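Local atomic coordinates of benzoylformate Decarboxylase (Polynucleobacter necessarius, PDB entry 4K9Q), a protein that probably decarboxylates benzoylformate using thiamine diphosphate and magnesium, as a tetrameric member of the thiamine-diphosphate enzyme family. Residues A[46-51]-A[433-438]. Residues are numbered along the deposited sequence; the frame is centred on the assembly and turned at random.
Sequences QEASVV and QYSVQG. With TPP (thiamine diphosphate), chain D; TPP (thiamine diphosphate), chain B.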
loop_
_atom_site.group_PDB
_atom_site.type_symbol
_atom_site.label_atom_id
_atom_site.label_comp_id
_atom_site.label_asym_id
_atom_site.label_seq_id
_atom_site.Cartn_x
_atom_site.Cartn_y
_atom_site.Cartn_z
ATOM N N GLN A 46 -4.741 27.395 -2.771
ATOM C CA GLN A 46 -4.029 26.182 -3.173
ATOM C C GLN A 46 -3.973 25.251 -1.963
ATOM O O GLN A 46 -3.963 25.719 -0.821
ATOM C CB GLN A 46 -2.625 26.525 -3.690
ATOM C CG GLN A 46 -2.029 25.488 -4.642
ATOM C CD GLN A 46 -1.091 24.510 -3.949
ATOM O OE1 GLN A 46 -0.923 24.551 -2.727
ATOM N NE2 GLN A 46 -0.462 23.639 -4.734
ATOM N N GLU A 47 -3.966 23.940 -2.203
ATOM C CA GLU A 47 -4.222 22.988 -1.132
ATOM C C GLU A 47 -3.103 22.819 -0.101
ATOM O O GLU A 47 -3.366 22.421 1.028
ATOM C CB GLU A 47 -4.670 21.642 -1.710
ATOM C CG GLU A 47 -5.995 21.726 -2.468
ATOM C CD GLU A 47 -5.853 22.146 -3.931
ATOM O OE1 GLU A 47 -4.745 22.555 -4.360
ATOM O OE2 GLU A 47 -6.877 22.068 -4.652
ATOM N N ALA A 48 -1.859 23.122 -0.464
ATOM C CA ALA A 48 -0.805 23.125 0.542
ATOM C C ALA A 48 -1.154 24.168 1.606
ATOM O O ALA A 48 -1.000 23.920 2.806
ATOM C CB ALA A 48 0.560 23.419 -0.087
ATOM N N SER A 49 -1.637 25.335 1.170
ATOM C CA SER A 49 -2.014 26.377 2.127
ATOM C C SER A 49 -3.231 25.950 2.949
ATOM O O SER A 49 -3.290 26.208 4.149
ATOM C CB SER A 49 -2.272 27.714 1.428
ATOM O OG SER A 49 -1.041 28.328 1.057
ATOM N N VAL A 50 -4.198 25.300 2.306
ATOM C CA VAL A 50 -5.386 24.808 3.009
ATOM C C VAL A 50 -4.998 23.957 4.226
ATOM O O VAL A 50 -5.445 24.205 5.350
ATOM C CB VAL A 50 -6.272 23.968 2.080
ATOM C CG1 VAL A 50 -7.383 23.288 2.879
ATOM C CG2 VAL A 50 -6.863 24.848 0.956
ATOM N N VAL A 51 -4.143 22.968 3.997
ATOM C CA VAL A 51 -3.745 22.057 5.063
ATOM C C VAL A 51 -2.929 22.783 6.138
ATOM O O VAL A 51 -3.171 22.603 7.333
ATOM C CB VAL A 51 -2.981 20.854 4.496
ATOM C CG1 VAL A 51 -2.365 20.009 5.629
ATOM C CG2 VAL A 51 -3.934 19.998 3.664
ATOM N N GLN A 433 8.203 31.492 -1.324
ATOM C CA GLN A 433 7.583 31.141 -2.608
ATOM C C GLN A 433 6.712 29.891 -2.600
ATOM O O GLN A 433 5.784 29.785 -3.395
ATOM C CB GLN A 433 8.658 30.944 -3.684
ATOM C CG GLN A 433 9.675 32.071 -3.770
ATOM C CD GLN A 433 9.013 33.406 -4.013
ATOM O OE1 GLN A 433 8.121 33.520 -4.860
ATOM N NE2 GLN A 433 9.417 34.423 -3.249
ATOM N N TYR A 434 7.013 28.930 -1.738
ATOM C CA TYR A 434 6.354 27.624 -1.868
ATOM C C TYR A 434 4.843 27.704 -1.722
ATOM O O TYR A 434 4.109 27.091 -2.495
ATOM C CB TYR A 434 6.933 26.590 -0.887
ATOM C CG TYR A 434 8.348 26.173 -1.251
ATOM C CD1 TYR A 434 9.437 26.962 -0.894
ATOM C CD2 TYR A 434 8.590 24.990 -1.944
ATOM C CE1 TYR A 434 10.723 26.587 -1.229
ATOM C CE2 TYR A 434 9.878 24.606 -2.282
ATOM C CZ TYR A 434 10.939 25.414 -1.923
ATOM O OH TYR A 434 12.228 25.074 -2.241
ATOM N N SER A 435 4.386 28.485 -0.745
ATOM C CA SER A 435 2.963 28.610 -0.467
ATOM C C SER A 435 2.571 30.076 -0.383
ATOM O O SER A 435 1.786 30.474 0.467
ATOM C CB SER A 435 2.603 27.893 0.835
ATOM O OG SER A 435 2.837 26.501 0.713
ATOM N N VAL A 436 3.140 30.866 -1.288
ATOM C CA VAL A 436 2.928 32.303 -1.321
ATOM C C VAL A 436 1.429 32.660 -1.350
ATOM O O VAL A 436 1.016 33.699 -0.819
ATOM C CB VAL A 436 3.700 32.935 -2.517
ATOM C CG1 VAL A 436 3.102 32.518 -3.851
ATOM C CG2 VAL A 436 3.767 34.432 -2.383
ATOM N N GLN A 437 0.611 31.776 -1.928
ATOM C CA GLN A 437 -0.822 32.049 -2.066
ATOM C C GLN A 437 -1.522 32.205 -0.713
ATOM O O GLN A 437 -2.601 32.803 -0.634
ATOM C CB GLN A 437 -1.527 30.953 -2.881
ATOM C CG GLN A 437 -0.890 30.688 -4.238
ATOM C CD GLN A 437 0.069 29.521 -4.193
ATOM O OE1 GLN A 437 0.731 29.306 -3.183
ATOM N NE2 GLN A 437 0.147 28.759 -5.282
ATOM N N GLY A 438 -0.916 31.655 0.339
ATOM C CA GLY A 438 -1.475 31.743 1.681
ATOM C C GLY A 438 -1.748 33.177 2.114
ATOM O O GLY A 438 -2.644 33.428 2.918
HETATM N "N1'" TPP D . -8.252 22.193 -6.936
HETATM C "C2'" TPP D . -7.531 21.519 -7.908
HETATM C CM2 TPP D . -6.076 21.217 -7.703
HETATM N "N3'" TPP D . -8.139 21.096 -9.075
HETATM C "C4'" TPP D . -9.472 21.352 -9.282
HETATM N "N4'" TPP D . -10.056 20.929 -10.402
HETATM C "C5'" TPP D . -10.198 22.063 -8.326
HETATM C "C6'" TPP D . -9.595 22.472 -7.137
HETATM C "C7'" TPP D . -11.661 22.342 -8.551
HETATM N N3 TPP D . -11.995 23.330 -9.568
HETATM C C2 TPP D . -12.430 23.027 -10.849
HETATM S S1 TPP D . -12.763 24.317 -11.754
HETATM C C5 TPP D . -12.374 25.315 -10.544
HETATM C C4 TPP D . -11.973 24.675 -9.375
HETATM C CM4 TPP D . -11.555 25.356 -8.096
HETATM C C6 TPP D . -12.529 26.785 -10.818
HETATM C C7 TPP D . -11.650 27.335 -11.929
HETATM O O7 TPP D . -11.772 28.735 -11.827
HETATM P PA TPP D . -11.063 29.722 -12.880
HETATM O O1A TPP D . -9.680 29.213 -13.168
HETATM O O2A TPP D . -11.030 31.117 -12.342
HETATM O O3A TPP D . -11.900 29.513 -14.237
HETATM P PB TPP D . -13.394 30.003 -14.575
HETATM O O1B TPP D . -14.290 28.837 -14.305
HETATM O O2B TPP D . -13.390 30.358 -16.045
HETATM O O3B TPP D . -13.795 31.155 -13.712
HETATM N "N1'" TPP B . 11.453 21.828 -1.062
HETATM C "C2'" TPP B . 10.669 21.644 0.067
HETATM C CM2 TPP B . 9.182 21.497 -0.057
HETATM N "N3'" TPP B . 11.242 21.576 1.323
HETATM C "C4'" TPP B . 12.602 21.699 1.461
HETATM N "N4'" TPP B . 13.149 21.618 2.672
HETATM C "C5'" TPP B . 13.396 21.921 0.335
HETATM C "C6'" TPP B . 12.826 21.969 -0.936
HETATM C "C7'" TPP B . 14.889 22.054 0.486
HETATM N N3 TPP B . 15.384 23.278 1.101
HETATM C C2 TPP B . 15.805 23.384 2.417
HETATM S S1 TPP B . 16.338 24.849 2.822
HETATM C C5 TPP B . 16.062 25.405 1.330
HETATM C C4 TPP B . 15.546 24.459 0.449
HETATM C CM4 TPP B . 15.195 24.701 -0.998
HETATM C C6 TPP B . 16.428 26.840 1.075
HETATM C C7 TPP B . 15.664 27.862 1.901
HETATM O O7 TPP B . 15.978 29.106 1.318
HETATM P PA TPP B . 15.441 30.488 1.942
HETATM O O1A TPP B . 14.008 30.310 2.354
HETATM O O2A TPP B . 15.590 31.596 0.949
HETATM O O3A TPP B . 16.275 30.652 3.306
HETATM P PB TPP B . 17.831 31.014 3.489
HETATM O O1B TPP B . 18.547 29.715 3.668
HETATM O O2B TPP B . 17.914 31.858 4.742
HETATM O O3B TPP B . 18.367 31.724 2.288
HETATM O O HOH W 1 -0.174 27.291 -1.278
HETATM O O HOH W 2 1.717 25.692 -2.623
#
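S49 sets its hydroxyl over the turn S435–G438; G438 N is close to it, but its hydrogen goes to S435 O and closes this type I turn. Q46 CB packs on the amide of Q437 (3.9 Å to NE2), the amide planes 14° apart, and the methyl of A48 rests near S435 OG, which bonds to G401 O. Two waters, not direct hydrogen bonds, join the segments. One lies 2.7 Å from S49 OG and donates to Q437 OE1, with Q46 OE1 also in reach; the other donates to Y434 O and only weakly to Q46 OE1. The bend at chi2 (-97°) turns the Q46 amide back over the first turn of helix 47-61, where OE1 accepts from A48 N (2.8 Å) as the N-cap bond. Q437 NE2 donates to Q433 O of the second subunit. E47 OE2 lies 2.7 Å from N1' of one thiamine diphosphate, the glutamate–aminopyrimidine pairing that marks this enzyme family; Y434 lines the other cofactor's pocket, its OH bonded to N23 OD1 of the second subunit. Thus N- and C-terminal cofactor-binding domains meet, helix 47-61 lying between strand 66-69 and the turn linking helices 429-434 and 438-445, with P405 of helix 403-417 against S49 and S435.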